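Local coordinates for sensor protein (PDB 2X7X) that binds fructose through this periplasmic domain of a membrane-spanning hybrid two-component sensor, which probably passes the signal on through histidine kinase activity, at residues R115-Y120 with A241-P246; K128-E133 with K188-Y193. All coordinates share one frame; numbering follows the deposited sequence.

Interaction 1: residues R115-Y120 with A241-P246. With FRU (beta-D-fructofuranose), chain E.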
ATOM      1  N   ARG A 115     -19.498  -3.169 -13.018  1.00 24.05           N
ATOM      2  CA  ARG A 115     -19.471  -4.592 -13.294  1.00 24.07           C
ATOM      3  C   ARG A 115     -18.838  -5.336 -12.134  1.00 23.63           C
ATOM      4  O   ARG A 115     -19.441  -6.266 -11.598  1.00 23.81           O
ATOM      5  CB  ARG A 115     -18.692  -4.831 -14.563  1.00 24.73           C
ATOM      6  CG  ARG A 115     -18.969  -6.140 -15.237  1.00 28.09           C
ATOM      7  CD  ARG A 115     -17.710  -6.588 -15.982  1.00 34.52           C
ATOM      8  NE  ARG A 115     -18.020  -7.594 -16.978  1.00 39.88           N
ATOM      9  CZ  ARG A 115     -18.765  -7.358 -18.053  1.00 42.44           C
ATOM     10  NH1 ARG A 115     -19.004  -8.334 -18.929  1.00 42.67           N
ATOM     11  NH2 ARG A 115     -19.261  -6.137 -18.254  1.00 43.94           N
ATOM     12  N   SER A 116     -17.641  -4.905 -11.731  1.00 22.81           N
ATOM     13  CA  SER A 116     -16.962  -5.441 -10.555  1.00 21.82           C
ATOM     14  C   SER A 116     -17.805  -5.392  -9.275  1.00 21.93           C
ATOM     15  O   SER A 116     -17.764  -6.326  -8.464  1.00 22.58           O
ATOM     16  CB  SER A 116     -15.681  -4.675 -10.297  1.00 21.69           C
ATOM     17  OG  SER A 116     -14.747  -4.902 -11.303  1.00 20.96           O
ATOM     18  N   VAL A 117     -18.536  -4.297  -9.073  1.00 20.96           N
ATOM     19  CA  VAL A 117     -19.372  -4.157  -7.899  1.00 20.12           C
ATOM     20  C   VAL A 117     -20.481  -5.194  -7.941  1.00 20.56           C
ATOM     21  O   VAL A 117     -20.737  -5.868  -6.956  1.00 21.14           O
ATOM     22  CB  VAL A 117     -19.971  -2.754  -7.793  1.00 19.70           C
ATOM     23  CG1 VAL A 117     -21.181  -2.755  -6.885  1.00 19.05           C
ATOM     24  CG2 VAL A 117     -18.952  -1.807  -7.284  1.00 19.12           C
ATOM     25  N   GLY A 118     -21.153  -5.319  -9.081  1.00 20.96           N
ATOM     26  CA  GLY A 118     -22.194  -6.331  -9.235  1.00 20.82           C
ATOM     27  C   GLY A 118     -21.672  -7.743  -9.018  1.00 21.10           C
ATOM     28  O   GLY A 118     -22.336  -8.545  -8.354  1.00 20.82           O
ATOM     29  N   ASN A 119     -20.483  -8.049  -9.558  1.00 20.82           N
ATOM     30  CA  ASN A 119     -19.927  -9.387  -9.386  1.00 21.30           C
ATOM     31  C   ASN A 119     -19.576  -9.666  -7.925  1.00 21.47           C
ATOM     32  O   ASN A 119     -19.835 -10.754  -7.429  1.00 21.91           O
ATOM     33  CB  ASN A 119     -18.721  -9.667 -10.303  1.00 21.07           C
ATOM     34  CG  ASN A 119     -19.120  -9.933 -11.777  1.00 21.27           C
ATOM     35  OD1 ASN A 119     -20.242 -10.348 -12.086  1.00 20.40           O
ATOM     36  ND2 ASN A 119     -18.187  -9.662 -12.685  1.00 20.29           N
ATOM     37  N   TYR A 120     -19.005  -8.679  -7.244  1.00 21.32           N
ATOM     38  CA  TYR A 120     -18.622  -8.848  -5.864  1.00 21.45           C
ATOM     39  C   TYR A 120     -19.845  -9.096  -4.959  1.00 21.79           C
ATOM     40  O   TYR A 120     -19.808  -9.972  -4.095  1.00 21.97           O
ATOM     41  CB  TYR A 120     -17.793  -7.657  -5.379  1.00 21.80           C
ATOM     42  CG  TYR A 120     -17.477  -7.740  -3.912  1.00 22.71           C
ATOM     43  CD1 TYR A 120     -16.273  -8.273  -3.468  1.00 22.40           C
ATOM     44  CD2 TYR A 120     -18.413  -7.314  -2.959  1.00 22.32           C
ATOM     45  CE1 TYR A 120     -16.002  -8.368  -2.103  1.00 24.14           C
ATOM     46  CE2 TYR A 120     -18.154  -7.405  -1.612  1.00 23.04           C
ATOM     47  CZ  TYR A 120     -16.952  -7.929  -1.185  1.00 24.93           C
ATOM     48  OH  TYR A 120     -16.711  -8.017   0.169  1.00 26.73           O
ATOM     49  N   ALA A 241     -16.830  -3.589   1.319  1.00 22.57           N
ATOM     50  CA  ALA A 241     -15.919  -3.463   0.190  1.00 22.14           C
ATOM     51  C   ALA A 241     -16.018  -2.076  -0.420  1.00 21.88           C
ATOM     52  O   ALA A 241     -17.048  -1.408  -0.322  1.00 21.99           O
ATOM     53  CB  ALA A 241     -16.203  -4.544  -0.878  1.00 21.62           C
ATOM     54  N   THR A 242     -14.933  -1.646  -1.043  1.00 21.64           N
ATOM     55  CA  THR A 242     -14.947  -0.447  -1.862  1.00 21.72           C
ATOM     56  C   THR A 242     -13.915  -0.582  -2.979  1.00 21.49           C
ATOM     57  O   THR A 242     -12.987  -1.374  -2.875  1.00 21.56           O
ATOM     58  CB  THR A 242     -14.758   0.842  -1.027  1.00 21.92           C
ATOM     59  OG1 THR A 242     -14.906   1.985  -1.880  1.00 22.03           O
ATOM     60  CG2 THR A 242     -13.386   0.863  -0.329  1.00 21.61           C
ATOM     61  N   PHE A 243     -14.106   0.158  -4.062  1.00 21.35           N
ATOM     62  CA  PHE A 243     -13.235   0.028  -5.233  1.00 20.92           C
ATOM     63  C   PHE A 243     -12.399   1.261  -5.417  1.00 21.25           C
ATOM     64  O   PHE A 243     -12.893   2.378  -5.244  1.00 22.03           O
ATOM     65  CB  PHE A 243     -14.056  -0.284  -6.486  1.00 20.46           C
ATOM     66  CG  PHE A 243     -14.560  -1.682  -6.513  1.00 18.99           C
ATOM     67  CD1 PHE A 243     -13.854  -2.670  -7.190  1.00 18.36           C
ATOM     68  CD2 PHE A 243     -15.702  -2.032  -5.790  1.00 18.21           C
ATOM     69  CE1 PHE A 243     -14.308  -3.986  -7.190  1.00 19.20           C
ATOM     70  CE2 PHE A 243     -16.166  -3.328  -5.770  1.00 17.37           C
ATOM     71  CZ  PHE A 243     -15.480  -4.314  -6.476  1.00 18.84           C
ATOM     72  N   ILE A 244     -11.124   1.057  -5.728  1.00 21.42           N
ATOM     73  CA  ILE A 244     -10.201   2.157  -5.941  1.00 21.88           C
ATOM     74  C   ILE A 244     -10.653   2.984  -7.127  1.00 22.86           C
ATOM     75  O   ILE A 244     -10.743   2.473  -8.243  1.00 23.55           O
ATOM     76  CB  ILE A 244      -8.759   1.655  -6.171  1.00 21.65           C
ATOM     77  CG1 ILE A 244      -8.181   1.108  -4.854  1.00 21.24           C
ATOM     78  CG2 ILE A 244      -7.879   2.769  -6.768  1.00 20.79           C
ATOM     79  CD1 ILE A 244      -6.718   0.707  -4.932  1.00 21.72           C
ATOM     80  N   TYR A 245     -10.987   4.243  -6.881  1.00 23.81           N
ATOM     81  CA  TYR A 245     -11.200   5.188  -7.967  1.00 24.69           C
ATOM     82  C   TYR A 245     -10.047   6.178  -7.938  1.00 25.52           C
ATOM     83  O   TYR A 245     -10.046   7.129  -7.136  1.00 25.83           O
ATOM     84  CB  TYR A 245     -12.557   5.886  -7.868  1.00 24.33           C
ATOM     85  CG  TYR A 245     -12.927   6.624  -9.138  1.00 24.64           C
ATOM     86  CD1 TYR A 245     -13.001   5.945 -10.366  1.00 25.28           C
ATOM     87  CD2 TYR A 245     -13.192   7.988  -9.126  1.00 23.49           C
ATOM     88  CE1 TYR A 245     -13.337   6.610 -11.552  1.00 24.50           C
ATOM     89  CE2 TYR A 245     -13.531   8.663 -10.301  1.00 23.82           C
ATOM     90  CZ  TYR A 245     -13.602   7.965 -11.511  1.00 24.48           C
ATOM     91  OH  TYR A 245     -13.943   8.607 -12.686  1.00 24.82           O
ATOM     92  N   PRO A 246      -9.042   5.940  -8.787  1.00 26.47           N
ATOM     93  CA  PRO A 246      -7.739   6.607  -8.636  1.00 27.57           C
ATOM     94  C   PRO A 246      -7.746   8.058  -9.086  1.00 28.69           C
ATOM     95  O   PRO A 246      -8.360   8.407 -10.100  1.00 28.85           O
ATOM     96  CB  PRO A 246      -6.799   5.771  -9.510  1.00 27.40           C
ATOM     97  CG  PRO A 246      -7.693   5.162 -10.565  1.00 27.15           C
ATOM     98  CD  PRO A 246      -9.067   5.000  -9.923  1.00 26.83           C
TER
HETATM   99  C1  FRU E1335     -15.362  13.189  -6.143  1.00 24.07           C
HETATM  100  C2  FRU E1335     -16.440  12.185  -6.508  1.00 22.70           C
HETATM  101  C3  FRU E1335     -16.062  10.762  -6.106  1.00 21.51           C
HETATM  102  C4  FRU E1335     -16.596   9.949  -7.269  1.00 21.98           C
HETATM  103  C5  FRU E1335     -16.269  10.866  -8.439  1.00 22.73           C
HETATM  104  C6  FRU E1335     -17.109  10.644  -9.695  1.00 23.46           C
HETATM  105  O1  FRU E1335     -15.895  14.509  -6.204  1.00 24.20           O
HETATM  106  O2  FRU E1335     -17.674  12.608  -5.916  1.00 22.07           O
HETATM  107  O3  FRU E1335     -16.597  10.379  -4.830  1.00 19.62           O
HETATM  108  O4  FRU E1335     -15.986   8.657  -7.371  1.00 21.48           O
HETATM  109  O5  FRU E1335     -16.574  12.165  -7.924  1.00 23.02           O
HETATM  110  O6  FRU E1335     -16.615  11.485 -10.758  1.00 24.64           O

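Interaction 2: residues K128-E133 with K188-Y193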
ATOM      1  N   LYS A 128     -28.207 -14.974  -4.570  1.00 32.07           N
ATOM      2  CA  LYS A 128     -29.596 -14.752  -4.163  1.00 32.11           C
ATOM      3  C   LYS A 128     -29.687 -13.561  -3.205  1.00 31.23           C
ATOM      4  O   LYS A 128     -29.005 -13.534  -2.179  1.00 31.17           O
ATOM      5  CB  LYS A 128     -30.162 -16.033  -3.511  1.00 32.66           C
ATOM      6  CG  LYS A 128     -31.647 -15.947  -3.033  1.00 35.35           C
ATOM      7  CD  LYS A 128     -32.268 -17.348  -2.738  1.00 37.75           C
ATOM      8  CE  LYS A 128     -33.720 -17.221  -2.178  1.00 38.81           C
ATOM      9  NZ  LYS A 128     -34.730 -16.612  -3.121  1.00 36.51           N
ATOM     10  N   GLY A 129     -30.521 -12.578  -3.540  1.00 30.21           N
ATOM     11  CA  GLY A 129     -30.742 -11.452  -2.649  1.00 29.10           C
ATOM     12  C   GLY A 129     -31.208 -10.147  -3.272  1.00 28.75           C
ATOM     13  O   GLY A 129     -31.175  -9.969  -4.499  1.00 28.81           O
ATOM     14  N   ASN A 130     -31.638  -9.231  -2.405  1.00 27.80           N
ATOM     15  CA  ASN A 130     -32.165  -7.940  -2.823  1.00 27.22           C
ATOM     16  C   ASN A 130     -31.155  -6.812  -2.609  1.00 26.39           C
ATOM     17  O   ASN A 130     -30.590  -6.681  -1.523  1.00 26.21           O
ATOM     18  CB  ASN A 130     -33.433  -7.619  -2.040  1.00 27.49           C
ATOM     19  CG  ASN A 130     -34.536  -8.621  -2.274  1.00 27.72           C
ATOM     20  OD1 ASN A 130     -34.696  -9.166  -3.373  1.00 28.57           O
ATOM     21  ND2 ASN A 130     -35.319  -8.864  -1.236  1.00 27.77           N
ATOM     22  N   ILE A 131     -30.950  -6.007  -3.645  1.00 25.13           N
ATOM     23  CA  ILE A 131     -29.993  -4.905  -3.620  1.00 24.29           C
ATOM     24  C   ILE A 131     -30.733  -3.577  -3.767  1.00 24.00           C
ATOM     25  O   ILE A 131     -31.686  -3.478  -4.557  1.00 24.27           O
ATOM     26  CB  ILE A 131     -28.968  -4.991  -4.794  1.00 23.99           C
ATOM     27  CG1 ILE A 131     -28.380  -6.392  -4.921  1.00 24.23           C
ATOM     28  CG2 ILE A 131     -27.857  -3.944  -4.640  1.00 22.59           C
ATOM     29  CD1 ILE A 131     -27.416  -6.543  -6.116  1.00 25.88           C
ATOM     30  N   VAL A 132     -30.301  -2.568  -3.014  1.00 22.91           N
ATOM     31  CA  VAL A 132     -30.708  -1.197  -3.299  1.00 22.63           C
ATOM     32  C   VAL A 132     -29.487  -0.407  -3.796  1.00 22.45           C
ATOM     33  O   VAL A 132     -28.362  -0.661  -3.337  1.00 22.83           O
ATOM     34  CB  VAL A 132     -31.429  -0.517  -2.093  1.00 22.68           C
ATOM     35  CG1 VAL A 132     -32.728  -1.233  -1.786  1.00 23.22           C
ATOM     36  CG2 VAL A 132     -30.557  -0.485  -0.839  1.00 22.57           C
ATOM     37  N   GLU A 133     -29.710   0.518  -4.741  1.00 21.81           N
ATOM     38  CA  GLU A 133     -28.652   1.339  -5.351  1.00 20.92           C
ATOM     39  C   GLU A 133     -28.842   2.806  -5.042  1.00 20.66           C
ATOM     40  O   GLU A 133     -29.928   3.339  -5.190  1.00 21.16           O
ATOM     41  CB  GLU A 133     -28.619   1.158  -6.872  1.00 21.09           C
ATOM     42  CG  GLU A 133     -27.422   1.813  -7.571  1.00 21.16           C
ATOM     43  CD  GLU A 133     -27.388   1.597  -9.087  1.00 22.89           C
ATOM     44  OE1 GLU A 133     -28.449   1.352  -9.698  1.00 23.94           O
ATOM     45  OE2 GLU A 133     -26.300   1.704  -9.693  1.00 23.66           O
ATOM     46  N   LYS A 188     -36.833  -6.655   3.393  1.00 30.91           N
ATOM     47  CA  LYS A 188     -35.708  -7.518   3.090  1.00 30.82           C
ATOM     48  C   LYS A 188     -34.737  -6.818   2.133  1.00 29.97           C
ATOM     49  O   LYS A 188     -35.003  -6.706   0.925  1.00 30.34           O
ATOM     50  CB  LYS A 188     -36.177  -8.867   2.526  1.00 31.19           C
ATOM     51  CG  LYS A 188     -35.192 -10.005   2.789  1.00 34.14           C
ATOM     52  CD  LYS A 188     -35.173 -11.058   1.654  1.00 38.71           C
ATOM     53  CE  LYS A 188     -34.104 -12.156   1.923  1.00 40.14           C
ATOM     54  NZ  LYS A 188     -33.382 -12.587   0.672  1.00 40.01           N
ATOM     55  N   ILE A 189     -33.631  -6.326   2.693  1.00 28.23           N
ATOM     56  CA  ILE A 189     -32.535  -5.767   1.921  1.00 26.90           C
ATOM     57  C   ILE A 189     -31.215  -6.471   2.286  1.00 25.97           C
ATOM     58  O   ILE A 189     -30.796  -6.483   3.440  1.00 26.07           O
ATOM     59  CB  ILE A 189     -32.414  -4.219   2.110  1.00 27.03           C
ATOM     60  CG1 ILE A 189     -33.716  -3.505   1.695  1.00 26.87           C
ATOM     61  CG2 ILE A 189     -31.228  -3.671   1.309  1.00 26.56           C
ATOM     62  CD1 ILE A 189     -33.810  -2.045   2.174  1.00 25.95           C
ATOM     63  N   ASP A 190     -30.554  -7.049   1.293  1.00 24.61           N
ATOM     64  CA  ASP A 190     -29.336  -7.819   1.547  1.00 23.08           C
ATOM     65  C   ASP A 190     -28.043  -7.070   1.182  1.00 22.00           C
ATOM     66  O   ASP A 190     -26.952  -7.466   1.597  1.00 21.36           O
ATOM     67  CB  ASP A 190     -29.426  -9.191   0.851  1.00 23.13           C
ATOM     68  CG  ASP A 190     -30.745  -9.897   1.134  1.00 23.12           C
ATOM     69  OD1 ASP A 190     -31.038 -10.186   2.310  1.00 23.09           O
ATOM     70  OD2 ASP A 190     -31.509 -10.136   0.182  1.00 24.83           O
ATOM     71  N   ALA A 191     -28.172  -5.979   0.428  1.00 20.97           N
ATOM     72  CA  ALA A 191     -27.000  -5.232  -0.022  1.00 20.42           C
ATOM     73  C   ALA A 191     -27.304  -3.815  -0.434  1.00 19.90           C
ATOM     74  O   ALA A 191     -28.322  -3.534  -1.070  1.00 19.94           O
ATOM     75  CB  ALA A 191     -26.300  -5.957  -1.171  1.00 20.25           C
ATOM     76  N   VAL A 192     -26.379  -2.928  -0.091  1.00 19.32           N
ATOM     77  CA  VAL A 192     -26.419  -1.542  -0.539  1.00 18.20           C
ATOM     78  C   VAL A 192     -25.246  -1.324  -1.477  1.00 18.16           C
ATOM     79  O   VAL A 192     -24.100  -1.602  -1.122  1.00 18.51           O
ATOM     80  CB  VAL A 192     -26.355  -0.556   0.680  1.00 17.82           C
ATOM     81  CG1 VAL A 192     -26.445   0.898   0.236  1.00 14.97           C
ATOM     82  CG2 VAL A 192     -27.473  -0.888   1.650  1.00 17.01           C
ATOM     83  N   TYR A 193     -25.545  -0.853  -2.678  1.00 18.17           N
ATOM     84  CA  TYR A 193     -24.522  -0.419  -3.621  1.00 18.10           C
ATOM     85  C   TYR A 193     -24.544   1.087  -3.625  1.00 18.67           C
ATOM     86  O   TYR A 193     -25.516   1.687  -4.084  1.00 18.53           O
ATOM     87  CB  TYR A 193     -24.839  -0.939  -5.017  1.00 17.65           C
ATOM     88  CG  TYR A 193     -23.951  -0.432  -6.147  1.00 17.25           C
ATOM     89  CD1 TYR A 193     -22.662   0.094  -5.905  1.00 16.07           C
ATOM     90  CD2 TYR A 193     -24.390  -0.524  -7.471  1.00 15.22           C
ATOM     91  CE1 TYR A 193     -21.855   0.533  -6.956  1.00 14.99           C
ATOM     92  CE2 TYR A 193     -23.600  -0.092  -8.524  1.00 14.41           C
ATOM     93  CZ  TYR A 193     -22.344   0.431  -8.275  1.00 15.86           C
ATOM     94  OH  TYR A 193     -21.594   0.843  -9.354  1.00 15.19           O
TER
HETATM   95  O   HOH W   1     -31.280 -14.226   0.022  1.00 53.47           O

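Interaction 1: residues R115-Y120 with A241-P246
F243 pushes its ring against the helix from strand 241-244 and meets three residues there, S116, V117 and Y120. S116 CB lies 3.5 Å from F243 CE1, while V117 CG2 sits 3.5 Å from F243 CE2, the serine methylene and the valine methyl both approaching the ring at a slant. The CB of Y120 comes in at the ring edge, near its plane, 4.2 Å from F243 CZ. One helical turn on, the geometry reverses, and the helix supplies the ring. Y120 carries CG anti to its own backbone N (chi1 175°), which swings the phenol along the helix to A241. The methyl A241 CB stands over one face of that ring in a CH-pi contact, 3.8 Å from the centroid and displaced toward CZ and CE2. No hydrogen bond crosses between the segments; S116 OG turns back to E112 O. Just past the strand, Y245 lines the fructose pocket, its CD2 3.4 Å from FRU O4, and its hydroxyl bonds to D94 and N110. The 115-120 part of helix 110-124 runs roughly antiparallel to strand 241-244, its axis at 157° to it, packing on a sheet where that strand lies between 217-220 and 275-277; Y120 also reaches D277, and F243 touches V275.

Interaction 2: residues K128-E133 with K188-Y193
V132 and A191 join neighbouring parallel strands in the mixed sheet of this periplasmic-binding-protein fold; from strand 128-135 the chain runs out to edge strand 159-167 and returns through helix 172-185, a beta-alpha-beta crossover placing 191-194 on the far side of 128-135. The ladder is tight here: V132 N donates to A191 O at 2.9 Å, and Y193 N almost straight to V132 O. V132 CG2 meets the CG2 methyls of I189 and V192; on the other face I131 CG2 rests against A191 CB. Toward K128 the regular pairing gives way to polar links at a more open edge. D190 OD2 takes N130 N on its anti lone pair at 2.7 Å and K188 NZ in a salt bridge on its syn side, tilted out of the carboxylate plane. Were D190 an alanine, N130 N would probably lose its acceptor and the K188 ammonium its carboxylate mate. K188 NZ also donates to a water. At the buried end E133 and Y193 both carry CG anti to the backbone N (chi1 -172° and 173°), which sends them off the strands side by side, carboxylate and ring planes 18° apart; E133 bonds to H147 and H195, and E133 OE2 stands 3.4 Å from Y193 CE2.

Both contacts involve the same mixed sheet and are largely buried, one packing a helix on it and the other pairing two of its strands. Interaction 1 lays helix 110-124 on strand 241-244 through apolar side-chain packing, with no hydrogen bond across, while interaction 2 relies mainly on backbone hydrogen bonds and opens at one end into a charged, hydrated edge. It also buries more surface, 556 against 233 Å². They meet where V117 CG1 packs 3.4 Å from Y193 CD1. The helix that makes interaction 1 leads into strand 128-135 and lies over the I131, A191 and Y193 face of interaction 2. Interaction 1 reaches the fructose pocket through Y245; interaction 2 less directly, Y193 OH bonding to R146 O.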